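Local coordinates for putative alpha-galactosidase/melibiase (Bacteroides fragilis, PDB 4OGZ), which probably hydrolyses terminal, non-reducing alpha-D-galactose residues from alpha-galactosides, as a glycoside hydrolase family 27 enzyme with a TIM-barrel catalytic domain, at residues H347-C352 / C467-C472; Y401-K406 / K432-L437; P148-D153 / E202-R207; F29-P34 / Q86-N91. All blocks are in the same frame, centred on the assembly; numbering follows the deposited sequence.

Interaction 1: residues H347-C352 / C467-C472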
loop_
_atom_site.group_PDB
_atom_site.type_symbol
_atom_site.label_atom_id
_atom_site.label_comp_id
_atom_site.label_asym_id
_atom_site.label_seq_id
_atom_site.Cartn_x
_atom_site.Cartn_y
_atom_site.Cartn_z
ATOM N N HIS A 347 -2.762 -11.461 -8.883
ATOM C CA HIS A 347 -2.059 -10.173 -8.701
ATOM C C HIS A 347 -2.150 -9.619 -7.258
ATOM O O HIS A 347 -1.124 -9.334 -6.616
ATOM C CB HIS A 347 -2.609 -9.229 -9.776
ATOM C CG HIS A 347 -2.260 -7.789 -9.607
ATOM N ND1 HIS A 347 -1.008 -7.357 -9.234
ATOM C CD2 HIS A 347 -2.984 -6.680 -9.856
ATOM C CE1 HIS A 347 -0.991 -6.040 -9.228
ATOM N NE2 HIS A 347 -2.181 -5.607 -9.592
ATOM N N PHE A 348 -3.355 -9.531 -6.709
ATOM C CA PHE A 348 -3.544 -9.003 -5.374
ATOM C C PHE A 348 -2.889 -9.889 -4.291
ATOM O O PHE A 348 -2.260 -9.387 -3.403
ATOM C CB PHE A 348 -5.030 -8.855 -5.089
ATOM C CG PHE A 348 -5.348 -8.201 -3.773
ATOM C CD1 PHE A 348 -5.040 -6.870 -3.562
ATOM C CD2 PHE A 348 -5.983 -8.903 -2.778
ATOM C CE1 PHE A 348 -5.318 -6.237 -2.359
ATOM C CE2 PHE A 348 -6.283 -8.278 -1.570
ATOM C CZ PHE A 348 -5.959 -6.944 -1.370
ATOM N N ALA A 349 -3.112 -11.192 -4.394
ATOM C CA ALA A 349 -2.574 -12.196 -3.530
ATOM C C ALA A 349 -1.054 -12.132 -3.469
ATOM O O ALA A 349 -0.493 -12.108 -2.372
ATOM C CB ALA A 349 -3.032 -13.566 -3.978
ATOM N N LEU A 350 -0.409 -12.027 -4.632
ATOM C CA LEU A 350 1.051 -11.906 -4.693
ATOM C C LEU A 350 1.550 -10.570 -4.126
ATOM O O LEU A 350 2.532 -10.558 -3.345
ATOM C CB LEU A 350 1.569 -12.147 -6.133
ATOM C CG LEU A 350 2.068 -13.581 -6.352
ATOM C CD1 LEU A 350 3.336 -13.838 -5.537
ATOM C CD2 LEU A 350 1.016 -14.625 -5.995
ATOM N N TRP A 351 0.860 -9.471 -4.418
ATOM C CA TRP A 351 1.203 -8.178 -3.803
ATOM C C TRP A 351 1.093 -8.292 -2.271
ATOM O O TRP A 351 1.899 -7.729 -1.553
ATOM C CB TRP A 351 0.332 -7.043 -4.316
ATOM C CG TRP A 351 0.877 -6.257 -5.499
ATOM C CD1 TRP A 351 0.929 -4.904 -5.602
ATOM C CD2 TRP A 351 1.421 -6.768 -6.751
ATOM N NE1 TRP A 351 1.456 -4.535 -6.814
ATOM C CE2 TRP A 351 1.800 -5.654 -7.519
ATOM C CE3 TRP A 351 1.684 -8.047 -7.254
ATOM C CZ2 TRP A 351 2.374 -5.769 -8.781
ATOM C CZ3 TRP A 351 2.256 -8.164 -8.520
ATOM C CH2 TRP A 351 2.596 -7.019 -9.265
ATOM N N CYS A 352 0.094 -9.032 -1.784
ATOM C CA CYS A 352 -0.043 -9.240 -0.351
ATOM C C CYS A 352 1.111 -10.050 0.181
ATOM O O CYS A 352 1.699 -9.680 1.196
ATOM C CB CYS A 352 -1.359 -9.943 0.004
ATOM S SG CYS A 352 -2.776 -8.850 -0.099
ATOM N N CYS A 467 -4.023 -18.498 -8.420
ATOM C CA CYS A 467 -3.153 -18.594 -7.288
ATOM C C CYS A 467 -3.980 -19.175 -6.173
ATOM O O CYS A 467 -5.120 -18.803 -6.020
ATOM C CB CYS A 467 -2.622 -17.217 -6.900
ATOM S SG CYS A 467 -1.339 -17.297 -5.608
ATOM N N LYS A 468 -3.428 -20.113 -5.407
ATOM C CA LYS A 468 -4.049 -20.531 -4.174
ATOM C C LYS A 468 -3.121 -20.111 -3.036
ATOM O O LYS A 468 -1.882 -20.197 -3.165
ATOM C CB LYS A 468 -4.323 -22.039 -4.176
ATOM C CG LYS A 468 -5.560 -22.427 -4.980
ATOM C CD LYS A 468 -5.904 -23.913 -4.855
ATOM C CE LYS A 468 -7.372 -24.234 -5.084
ATOM N NZ LYS A 468 -7.659 -24.440 -6.531
ATOM N N VAL A 469 -3.710 -19.610 -1.951
ATOM C CA VAL A 469 -2.942 -19.153 -0.790
ATOM C C VAL A 469 -3.410 -19.910 0.441
ATOM O O VAL A 469 -4.625 -19.970 0.736
ATOM C CB VAL A 469 -3.088 -17.634 -0.553
ATOM C CG1 VAL A 469 -2.327 -17.202 0.690
ATOM C CG2 VAL A 469 -2.581 -16.848 -1.753
ATOM N N PHE A 470 -2.455 -20.531 1.122
ATOM C CA PHE A 470 -2.752 -21.338 2.278
ATOM C C PHE A 470 -1.978 -20.810 3.435
ATOM O O PHE A 470 -0.808 -20.495 3.272
ATOM C CB PHE A 470 -2.328 -22.800 2.085
ATOM C CG PHE A 470 -2.925 -23.449 0.886
ATOM C CD1 PHE A 470 -4.253 -23.830 0.871
ATOM C CD2 PHE A 470 -2.156 -23.664 -0.251
ATOM C CE1 PHE A 470 -4.793 -24.445 -0.236
ATOM C CE2 PHE A 470 -2.700 -24.290 -1.359
ATOM C CZ PHE A 470 -4.023 -24.678 -1.348
ATOM N N ILE A 471 -2.585 -20.795 4.620
ATOM C CA ILE A 471 -1.823 -20.570 5.856
ATOM C C ILE A 471 -1.639 -21.894 6.603
ATOM O O ILE A 471 -2.594 -22.588 6.885
ATOM C CB ILE A 471 -2.525 -19.528 6.719
ATOM C CG1 ILE A 471 -2.413 -18.180 6.008
ATOM C CG2 ILE A 471 -1.908 -19.460 8.102
ATOM C CD1 ILE A 471 -3.153 -17.072 6.695
ATOM N N CYS A 472 -0.384 -22.203 6.944
ATOM C CA CYS A 472 0.042 -23.558 7.276
ATOM C C CYS A 472 0.738 -23.554 8.591
ATOM O O CYS A 472 1.718 -22.840 8.783
ATOM C CB CYS A 472 1.019 -24.077 6.217
ATOM S SG CYS A 472 0.282 -24.203 4.544
#
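Ala349 and Leu350 of a helix in the TIM-barrel domain meet Cys467 and Val469 of a strand in the C-terminal beta sandwich, so this is a seam between two domains. Segment 347-352 and strand 467-472 run at 40° to each other, their axes 8.9 Å apart at the closest point.

Everything that crosses is apolar and buried. Leu350 starts out along the flank of the strand, but its CD2 methyl swings over to the thiol, 3.6 Å from Cys467 SG. Cys467 already points at the helix, and chi1 of -172°, SG anti to N, turns the sulfur toward the Leu350 methyl. Ala349 CB faces the strand more squarely and sits 4.0 Å from Val469 CG2, one of the valine's two methyls; the same CB is 4.4 Å from Cys467 SG. The small alanine thus fits between two alternate residues of the strand, while Ile383 of helix 378-384 adds further cover to Val469.

The polar bonds run within each domain instead. Cys467 and Val469 belong to a strand paired with 413-419, and Lys468 bonds to Cys417 through the backbone. On the barrel side, Trp351 NE1 bonds to Asp319 O and His347 NE2 to Val322 N. These two rings also touch: His347 CE1 lies over the centre of the Trp351 ring, 3.2 Å above its plane.

Interaction 2: residues Y401-K406 / K432-L437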
loop_
_atom_site.group_PDB
_atom_site.type_symbol
_atom_site.label_atom_id
_atom_site.label_comp_id
_atom_site.label_asym_id
_atom_site.label_seq_id
_atom_site.Cartn_x
_atom_site.Cartn_y
_atom_site.Cartn_z
ATOM N N TYR A 401 5.001 -22.907 -12.629
ATOM C CA TYR A 401 4.392 -22.437 -11.420
ATOM C C TYR A 401 5.450 -21.971 -10.489
ATOM O O TYR A 401 6.612 -22.300 -10.645
ATOM C CB TYR A 401 3.574 -23.576 -10.741
ATOM C CG TYR A 401 4.413 -24.721 -10.219
ATOM C CD1 TYR A 401 5.041 -24.624 -8.995
ATOM C CD2 TYR A 401 4.606 -25.884 -10.969
ATOM C CE1 TYR A 401 5.842 -25.624 -8.520
ATOM C CE2 TYR A 401 5.407 -26.918 -10.489
ATOM C CZ TYR A 401 6.025 -26.776 -9.267
ATOM O OH TYR A 401 6.821 -27.774 -8.741
ATOM N N ASP A 402 5.001 -21.255 -9.487
ATOM C CA ASP A 402 5.806 -20.804 -8.386
ATOM C C ASP A 402 5.241 -21.325 -7.088
ATOM O O ASP A 402 4.044 -21.546 -6.949
ATOM C CB ASP A 402 5.731 -19.300 -8.227
ATOM C CG ASP A 402 6.347 -18.527 -9.350
ATOM O OD1 ASP A 402 7.101 -19.074 -10.178
ATOM O OD2 ASP A 402 6.082 -17.303 -9.382
ATOM N N VAL A 403 6.118 -21.448 -6.104
ATOM C CA VAL A 403 5.699 -21.581 -4.751
ATOM C C VAL A 403 6.391 -20.465 -3.970
ATOM O O VAL A 403 7.602 -20.354 -4.014
ATOM C CB VAL A 403 6.049 -22.963 -4.197
ATOM C CG1 VAL A 403 5.671 -23.033 -2.730
ATOM C CG2 VAL A 403 5.327 -24.053 -4.992
ATOM N N TRP A 404 5.596 -19.619 -3.304
ATOM C CA TRP A 404 6.089 -18.491 -2.531
ATOM C C TRP A 404 5.795 -18.745 -1.058
ATOM O O TRP A 404 4.780 -19.348 -0.745
ATOM C CB TRP A 404 5.441 -17.190 -2.938
ATOM C CG TRP A 404 5.740 -16.666 -4.330
ATOM C CD1 TRP A 404 5.270 -17.151 -5.506
ATOM C CD2 TRP A 404 6.508 -15.489 -4.662
ATOM N NE1 TRP A 404 5.726 -16.374 -6.556
ATOM C CE2 TRP A 404 6.503 -15.364 -6.063
ATOM C CE3 TRP A 404 7.245 -14.565 -3.908
ATOM C CZ2 TRP A 404 7.163 -14.306 -6.734
ATOM C CZ3 TRP A 404 7.908 -13.541 -4.557
ATOM C CH2 TRP A 404 7.845 -13.404 -5.969
ATOM N N VAL A 405 6.698 -18.302 -0.173
ATOM C CA VAL A 405 6.545 -18.530 1.284
ATOM C C VAL A 405 6.869 -17.286 2.170
ATOM O O VAL A 405 7.879 -16.596 2.029
ATOM C CB VAL A 405 7.340 -19.760 1.733
ATOM C CG1 VAL A 405 8.744 -19.715 1.186
ATOM C CG2 VAL A 405 7.335 -19.896 3.264
ATOM N N LYS A 406 5.914 -16.984 3.022
ATOM C CA LYS A 406 5.949 -15.815 3.886
ATOM C C LYS A 406 5.790 -16.272 5.342
ATOM O O LYS A 406 4.723 -16.720 5.762
ATOM C CB LYS A 406 4.827 -14.840 3.491
ATOM C CG LYS A 406 4.978 -13.450 4.103
ATOM C CD LYS A 406 3.710 -12.636 3.950
ATOM C CE LYS A 406 3.929 -11.134 4.080
ATOM N NZ LYS A 406 4.612 -10.708 5.316
ATOM N N LYS A 432 8.438 -31.159 2.586
ATOM C CA LYS A 432 9.744 -30.796 2.004
ATOM C C LYS A 432 9.661 -29.791 0.838
ATOM O O LYS A 432 10.641 -29.517 0.194
ATOM C CB LYS A 432 10.442 -32.064 1.587
ATOM C CG LYS A 432 10.904 -32.832 2.815
ATOM C CD LYS A 432 11.860 -33.959 2.465
ATOM C CE LYS A 432 12.159 -34.742 3.718
ATOM N NZ LYS A 432 13.126 -35.821 3.416
ATOM N N THR A 433 8.497 -29.228 0.598
ATOM C CA THR A 433 8.365 -28.242 -0.457
ATOM C C THR A 433 9.196 -26.994 -0.144
ATOM O O THR A 433 9.900 -26.497 -1.031
ATOM C CB THR A 433 6.896 -27.898 -0.704
ATOM O OG1 THR A 433 6.176 -29.091 -1.017
ATOM C CG2 THR A 433 6.753 -26.906 -1.865
ATOM N N VAL A 434 9.109 -26.517 1.113
ATOM C CA VAL A 434 9.931 -25.410 1.606
ATOM C C VAL A 434 10.387 -25.705 3.023
ATOM O O VAL A 434 9.762 -26.484 3.723
ATOM C CB VAL A 434 9.218 -24.034 1.570
ATOM C CG1 VAL A 434 8.780 -23.695 0.142
ATOM C CG2 VAL A 434 8.020 -24.002 2.523
ATOM N N GLU A 435 11.472 -25.069 3.424
ATOM C CA GLU A 435 12.041 -25.258 4.760
ATOM C C GLU A 435 11.008 -24.904 5.843
ATOM O O GLU A 435 10.360 -23.841 5.794
ATOM C CB GLU A 435 13.295 -24.406 4.952
ATOM C CG GLU A 435 14.572 -25.080 4.484
ATOM C CD GLU A 435 15.751 -24.128 4.288
ATOM O OE1 GLU A 435 15.657 -23.190 3.447
ATOM O OE2 GLU A 435 16.796 -24.355 4.956
ATOM N N GLY A 436 10.825 -25.831 6.768
ATOM C CA GLY A 436 10.086 -25.593 7.985
ATOM C C GLY A 436 8.583 -25.564 7.835
ATOM O O GLY A 436 7.902 -24.944 8.641
ATOM N N LEU A 437 8.067 -26.232 6.820
ATOM C CA LEU A 437 6.654 -26.203 6.536
ATOM C C LEU A 437 5.963 -27.295 7.334
ATOM O O LEU A 437 6.428 -28.427 7.362
ATOM C CB LEU A 437 6.420 -26.412 5.045
ATOM C CG LEU A 437 4.979 -26.329 4.597
ATOM C CD1 LEU A 437 4.459 -24.920 4.817
ATOM C CD2 LEU A 437 4.839 -26.740 3.140
#
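Val403 and Val405, alternate residues of strand 401-407, point toward Thr433 and Val434 in the loop that follows strand 425-429. The contact across is made of methyl groups. Val403 CG1 lies 4.1 Å from Thr433 CG2, the two side chains crossing at about a right angle, and 4.3 Å from Val434 CG1. Val405 instead reaches Val434 tip to tip, CG1 to CG1, at 4.1 Å; its chi1 of 48° wedges that methyl between the backbone N and the carbonyl carbon. Val434 CG1 is therefore touched by both strand valines, with Ile415 and Ala395 of the adjoining strands also against Val434.

The setting is the C-terminal beta sandwich: the loop lies over the inner face of one antiparallel sheet, and on the other face the Trp404 side chain packs on Met354 and Ala304 of the barrel domain.

Polar bonds stay on their own sides. In the loop, Thr433 OG1 bonds to Asn430 N, and a type II turn from Val434 to Leu437 has Gly436 at positive phi. On the strand, Trp404 NE1 donates to Asp402 OD2 over 3.0 Å at 149°, meeting the oxygen from its anti side and 32° out of the carboxylate plane. Asp402 OD1 makes a salt bridge to Arg420 NE.

Interaction 3: residues P148-D153 / E202-R207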
loop_
_atom_site.group_PDB
_atom_site.type_symbol
_atom_site.label_atom_id
_atom_site.label_comp_id
_atom_site.label_asym_id
_atom_site.label_seq_id
_atom_site.Cartn_x
_atom_site.Cartn_y
_atom_site.Cartn_z
ATOM N N PRO A 148 2.247 23.800 -15.226
ATOM C CA PRO A 148 3.522 23.517 -15.875
ATOM C C PRO A 148 4.704 24.356 -15.351
ATOM O O PRO A 148 5.793 23.803 -15.174
ATOM C CB PRO A 148 3.246 23.809 -17.376
ATOM C CG PRO A 148 1.764 23.752 -17.528
ATOM C CD PRO A 148 1.201 24.202 -16.201
ATOM N N GLU A 149 4.494 25.634 -15.050
ATOM C CA GLU A 149 5.615 26.478 -14.648
ATOM C C GLU A 149 5.596 26.798 -13.144
ATOM O O GLU A 149 4.555 27.030 -12.551
ATOM C CB GLU A 149 5.669 27.773 -15.470
ATOM C CG GLU A 149 5.827 27.582 -16.987
ATOM C CD GLU A 149 7.056 26.769 -17.408
ATOM O OE1 GLU A 149 8.087 26.803 -16.701
ATOM O OE2 GLU A 149 7.001 26.077 -18.457
ATOM N N ARG A 150 6.769 26.821 -12.545
ATOM C CA ARG A 150 6.941 27.363 -11.193
ATOM C C ARG A 150 6.468 28.801 -11.122
ATOM O O ARG A 150 6.549 29.537 -12.099
ATOM C CB ARG A 150 8.407 27.280 -10.772
ATOM C CG ARG A 150 8.643 27.509 -9.269
ATOM C CD ARG A 150 10.034 27.036 -8.844
ATOM N NE ARG A 150 10.082 25.578 -8.720
ATOM C CZ ARG A 150 9.606 24.886 -7.681
ATOM N NH1 ARG A 150 9.015 25.505 -6.665
ATOM N NH2 ARG A 150 9.701 23.565 -7.669
ATOM N N GLY A 151 5.883 29.191 -10.004
ATOM C CA GLY A 151 5.433 30.571 -9.812
ATOM C C GLY A 151 6.570 31.584 -9.823
ATOM O O GLY A 151 7.713 31.233 -9.613
ATOM N N ALA A 152 6.244 32.840 -10.129
ATOM C CA ALA A 152 7.223 33.928 -10.149
ATOM C C ALA A 152 7.817 34.121 -8.779
ATOM O O ALA A 152 8.936 34.544 -8.662
ATOM C CB ALA A 152 6.572 35.223 -10.591
ATOM N N ASP A 153 7.064 33.790 -7.744
ATOM C CA ASP A 153 7.576 33.821 -6.365
ATOM C C ASP A 153 8.440 32.618 -5.994
ATOM O O ASP A 153 8.839 32.492 -4.847
ATOM C CB ASP A 153 6.396 33.903 -5.402
ATOM C CG ASP A 153 5.458 32.679 -5.489
ATOM O OD1 ASP A 153 5.567 31.823 -6.408
ATOM O OD2 ASP A 153 4.584 32.586 -4.613
ATOM N N GLU A 202 13.847 21.768 -3.458
ATOM C CA GLU A 202 13.329 20.718 -2.613
ATOM C C GLU A 202 12.853 21.253 -1.266
ATOM O O GLU A 202 11.853 20.766 -0.712
ATOM C CB GLU A 202 14.393 19.621 -2.422
ATOM C CG GLU A 202 14.820 18.917 -3.714
ATOM C CD GLU A 202 15.975 19.572 -4.458
ATOM O OE1 GLU A 202 16.367 20.734 -4.116
ATOM O OE2 GLU A 202 16.463 18.942 -5.437
ATOM N N GLU A 203 13.569 22.229 -0.713
ATOM C CA GLU A 203 13.288 22.683 0.648
ATOM C C GLU A 203 12.025 23.484 0.609
ATOM O O GLU A 203 11.164 23.315 1.455
ATOM C CB GLU A 203 14.404 23.552 1.246
ATOM C CG GLU A 203 15.641 22.813 1.704
ATOM C CD GLU A 203 16.511 22.328 0.546
ATOM O OE1 GLU A 203 16.325 22.797 -0.608
ATOM O OE2 GLU A 203 17.379 21.457 0.796
ATOM N N ILE A 204 11.917 24.361 -0.380
ATOM C CA ILE A 204 10.722 25.187 -0.508
ATOM C C ILE A 204 9.482 24.336 -0.860
ATOM O O ILE A 204 8.424 24.541 -0.272
ATOM C CB ILE A 204 10.920 26.387 -1.449
ATOM C CG1 ILE A 204 9.844 27.463 -1.187
ATOM C CG2 ILE A 204 10.897 25.962 -2.887
ATOM C CD1 ILE A 204 10.319 28.644 -0.347
ATOM N N ASP A 205 9.618 23.323 -1.720
ATOM C CA ASP A 205 8.467 22.454 -1.998
ATOM C C ASP A 205 8.082 21.581 -0.774
ATOM O O ASP A 205 6.920 21.435 -0.451
ATOM C CB ASP A 205 8.725 21.606 -3.231
ATOM C CG ASP A 205 8.817 22.423 -4.516
ATOM O OD1 ASP A 205 8.629 23.656 -4.516
ATOM O OD2 ASP A 205 9.117 21.826 -5.559
ATOM N N ALA A 206 9.068 21.040 -0.059
ATOM C CA ALA A 206 8.773 20.225 1.101
ATOM C C ALA A 206 8.063 21.037 2.177
ATOM O O ALA A 206 7.159 20.546 2.839
ATOM C CB ALA A 206 10.047 19.625 1.659
ATOM N N ARG A 207 8.481 22.283 2.354
ATOM C CA ARG A 207 7.819 23.183 3.303
ATOM C C ARG A 207 6.373 23.422 2.885
ATOM O O ARG A 207 5.472 23.347 3.705
ATOM C CB ARG A 207 8.568 24.523 3.412
ATOM C CG ARG A 207 7.782 25.682 4.038
ATOM C CD ARG A 207 8.593 26.556 5.004
ATOM N NE ARG A 207 9.650 27.310 4.347
ATOM C CZ ARG A 207 10.932 26.944 4.265
ATOM N NH1 ARG A 207 11.368 25.808 4.802
ATOM N NH2 ARG A 207 11.794 27.728 3.628
#
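Arg150 and Asp205 form a two-pronged, end-on salt bridge that ties a loop of the TIM barrel, following strand 138-140, to the first turns of helix 202-211. The side chains approach from opposite directions, and the guanidinium and carboxylate planes are only 18° apart. Arg150 NH1 donates to Asp205 OD1 over 2.9 Å at 158°, and Arg150 NH2 to Asp205 OD2 over 2.8 Å at 164°; each oxygen is met on its syn lone pair. Arg150 gets there by leaving the backbone extended, CG anti to N, and then bending at chi3.

Both terminal nitrogens have a second acceptor. NH1 also bonds to the carbonyl oxygen of Gly154, and NH2 to that of Gly197, while Tyr201 makes a cation-pi contact with the guanidinium. Asp205 OD2 is shared as well, taking part in a hydrogen bond with Ser198 OG in addition to the arginine. These bonds probably leave the guanidinium little freedom to turn. With Asp205 buried, the paired arginine would be expected to favour the charged carboxylate.

Beyond the salt bridge there is little between the segments: the Ile204 CG2 methyl lies obliquely to the guanidinium, 4.2 Å from Arg150 NH1.

Interaction 4: residues F29-P34 / Q86-N91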
loop_
_atom_site.group_PDB
_atom_site.type_symbol
_atom_site.label_atom_id
_atom_site.label_comp_id
_atom_site.label_asym_id
_atom_site.label_seq_id
_atom_site.Cartn_x
_atom_site.Cartn_y
_atom_site.Cartn_z
ATOM N N PHE A 29 0.009 13.104 14.517
ATOM C CA PHE A 29 -0.385 11.694 14.527
ATOM C C PHE A 29 -1.866 11.552 14.219
ATOM O O PHE A 29 -2.700 12.237 14.826
ATOM C CB PHE A 29 -0.193 11.084 15.891
ATOM C CG PHE A 29 -0.436 9.569 15.960
ATOM C CD1 PHE A 29 -1.711 9.037 16.131
ATOM C CD2 PHE A 29 0.647 8.684 15.915
ATOM C CE1 PHE A 29 -1.895 7.650 16.220
ATOM C CE2 PHE A 29 0.465 7.318 15.971
ATOM C CZ PHE A 29 -0.805 6.794 16.092
ATOM N N LEU A 30 -2.180 10.634 13.307
ATOM C CA LEU A 30 -3.531 10.352 12.889
ATOM C C LEU A 30 -3.683 8.856 12.570
ATOM O O LEU A 30 -2.892 8.288 11.795
ATOM C CB LEU A 30 -3.880 11.178 11.626
ATOM C CG LEU A 30 -5.316 11.005 11.179
ATOM C CD1 LEU A 30 -6.272 11.585 12.193
ATOM C CD2 LEU A 30 -5.519 11.658 9.790
ATOM N N PHE A 31 -4.695 8.211 13.144
ATOM C CA PHE A 31 -4.988 6.796 12.836
ATOM C C PHE A 31 -6.451 6.467 13.077
ATOM O O PHE A 31 -6.984 6.666 14.182
ATOM C CB PHE A 31 -4.097 5.870 13.654
ATOM C CG PHE A 31 -4.259 4.403 13.312
ATOM C CD1 PHE A 31 -3.793 3.892 12.115
ATOM C CD2 PHE A 31 -4.880 3.552 14.188
ATOM C CE1 PHE A 31 -3.969 2.544 11.795
ATOM C CE2 PHE A 31 -5.045 2.207 13.887
ATOM C CZ PHE A 31 -4.573 1.687 12.695
ATOM N N TYR A 32 -7.132 6.063 12.011
ATOM C CA TYR A 32 -8.465 5.495 12.120
ATOM C C TYR A 32 -8.316 3.987 12.362
ATOM O O TYR A 32 -7.632 3.298 11.615
ATOM C CB TYR A 32 -9.280 5.721 10.853
ATOM C CG TYR A 32 -10.577 4.944 10.848
ATOM C CD1 TYR A 32 -11.669 5.361 11.599
ATOM C CD2 TYR A 32 -10.714 3.769 10.106
ATOM C CE1 TYR A 32 -12.865 4.645 11.601
ATOM C CE2 TYR A 32 -11.906 3.060 10.105
ATOM C CZ TYR A 32 -12.965 3.508 10.887
ATOM O OH TYR A 32 -14.153 2.835 10.893
ATOM N N ILE A 33 -9.004 3.499 13.377
ATOM C CA ILE A 33 -8.956 2.084 13.766
ATOM C C ILE A 33 -9.852 1.290 12.826
ATOM O O ILE A 33 -11.064 1.376 12.946
ATOM C CB ILE A 33 -9.474 1.880 15.175
ATOM C CG1 ILE A 33 -8.655 2.699 16.178
ATOM C CG2 ILE A 33 -9.472 0.392 15.559
ATOM C CD1 ILE A 33 -9.448 2.993 17.431
ATOM N N PRO A 34 -9.252 0.487 11.936
ATOM C CA PRO A 34 -10.085 -0.214 10.957
ATOM C C PRO A 34 -10.938 -1.309 11.600
ATOM O O PRO A 34 -10.415 -2.283 12.154
ATOM C CB PRO A 34 -9.055 -0.796 9.991
ATOM C CG PRO A 34 -7.786 -0.072 10.245
ATOM C CD PRO A 34 -7.828 0.252 11.682
ATOM N N GLN A 86 -8.267 -5.556 21.256
ATOM C CA GLN A 86 -7.094 -5.760 20.452
ATOM C C GLN A 86 -6.011 -4.766 20.805
ATOM O O GLN A 86 -6.314 -3.669 21.233
ATOM C CB GLN A 86 -7.477 -5.606 18.984
ATOM C CG GLN A 86 -6.365 -5.902 18.024
ATOM C CD GLN A 86 -5.817 -7.299 18.209
ATOM O OE1 GLN A 86 -4.856 -7.511 18.961
ATOM N NE2 GLN A 86 -6.465 -8.270 17.565
ATOM N N GLU A 87 -4.752 -5.150 20.600
ATOM C CA GLU A 87 -3.623 -4.271 20.907
ATOM C C GLU A 87 -3.257 -3.397 19.693
ATOM O O GLU A 87 -3.347 -3.837 18.561
ATOM C CB GLU A 87 -2.417 -5.099 21.338
ATOM C CG GLU A 87 -1.112 -4.329 21.498
ATOM C CD GLU A 87 0.089 -5.212 21.815
ATOM O OE1 GLU A 87 -0.084 -6.375 22.253
ATOM O OE2 GLU A 87 1.224 -4.739 21.614
ATOM N N LEU A 88 -2.905 -2.143 19.954
ATOM C CA LEU A 88 -2.253 -1.283 18.979
ATOM C C LEU A 88 -0.902 -0.880 19.538
ATOM O O LEU A 88 -0.797 -0.235 20.596
ATOM C CB LEU A 88 -3.090 -0.047 18.657
ATOM C CG LEU A 88 -2.470 0.895 17.620
ATOM C CD1 LEU A 88 -2.439 0.260 16.237
ATOM C CD2 LEU A 88 -3.215 2.213 17.581
ATOM N N LEU A 89 0.130 -1.305 18.841
ATOM C CA LEU A 89 1.470 -0.906 19.111
ATOM C C LEU A 89 1.814 0.375 18.346
ATOM O O LEU A 89 1.759 0.414 17.119
ATOM C CB LEU A 89 2.363 -2.062 18.729
ATOM C CG LEU A 89 3.712 -2.016 19.438
ATOM C CD1 LEU A 89 4.343 -3.402 19.509
ATOM C CD2 LEU A 89 4.616 -1.039 18.713
ATOM N N ILE A 90 2.151 1.428 19.074
ATOM C CA ILE A 90 2.539 2.721 18.522
ATOM C C ILE A 90 4.015 2.941 18.751
ATOM O O ILE A 90 4.471 3.120 19.923
ATOM C CB ILE A 90 1.744 3.848 19.162
ATOM C CG1 ILE A 90 0.242 3.556 19.012
ATOM C CG2 ILE A 90 2.163 5.188 18.550
ATOM C CD1 ILE A 90 -0.689 4.675 19.470
ATOM N N ASN A 91 4.776 2.886 17.668
ATOM C CA ASN A 91 6.170 3.128 17.718
ATOM C C ASN A 91 6.493 4.553 17.262
ATOM O O ASN A 91 6.366 4.901 16.067
ATOM C CB ASN A 91 6.936 2.112 16.889
ATOM C CG ASN A 91 8.406 2.401 16.884
ATOM O OD1 ASN A 91 8.878 3.245 16.133
ATOM N ND2 ASN A 91 9.133 1.761 17.784
#
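Phe29 and Ile90 make the tighter half of this contact: Phe29 CE2 lies 3.8 Å from Ile90 CG2, and the Phe29 CZ atom is 4.0 Å from Ile90 CD1, so one isoleucine touches the end of the ring with two methyls. Both residues are buried, and Val21 and Ile61 also pack on the phenylalanine.

Two residues along, Phe31 and Leu88 lie alongside one another, running opposite ways. Phe31 CD2 is 4.0 Å from Leu88 CD2, and this is the more open side of the contact: Leu88 is buried but Phe31 is partly exposed. A triethylene glycol, probably from the crystallisation liquor, sits about 4 Å from the Phe31 side chain and bonds to Leu30 N.

Both phenylalanines point toward strand 82-92 of the facing sheet, and with CG anti to N (chi1 -174° for Phe29) the rings extend into the core of the Ig-like domain. Phe29 and Phe31 pair with Gly63 and Ile61 through the backbone within their own sheet. Between these two segments only apolar contacts cross, as expected of a sandwich core held by side-chain packing and not by strand pairing.

In the fold
The four contacts sample all three domains. Interaction 4 lies in the core of the N-terminal Ig-like domain, interaction 3 within the barrel, interaction 2 inside the C-terminal sandwich, and interaction 1 where barrel and sandwich meet. Interactions 1 and 2 form one continuous region: their centres are 12 Å apart, both reach the same sheet, and Leu350 CD1 touches Trp404 CE2 at 3.6 Å, so the tryptophan carries the packing from the sheet to the barrel helix. Interaction 3 sits on the far side of the chain's centre, about 43 Å from interaction 1, centre to centre. Interaction 4, with triethylene glycol about 4 Å from its Phe31 side chain, stands apart too, its nearest atoms about 13 Å from interaction 1.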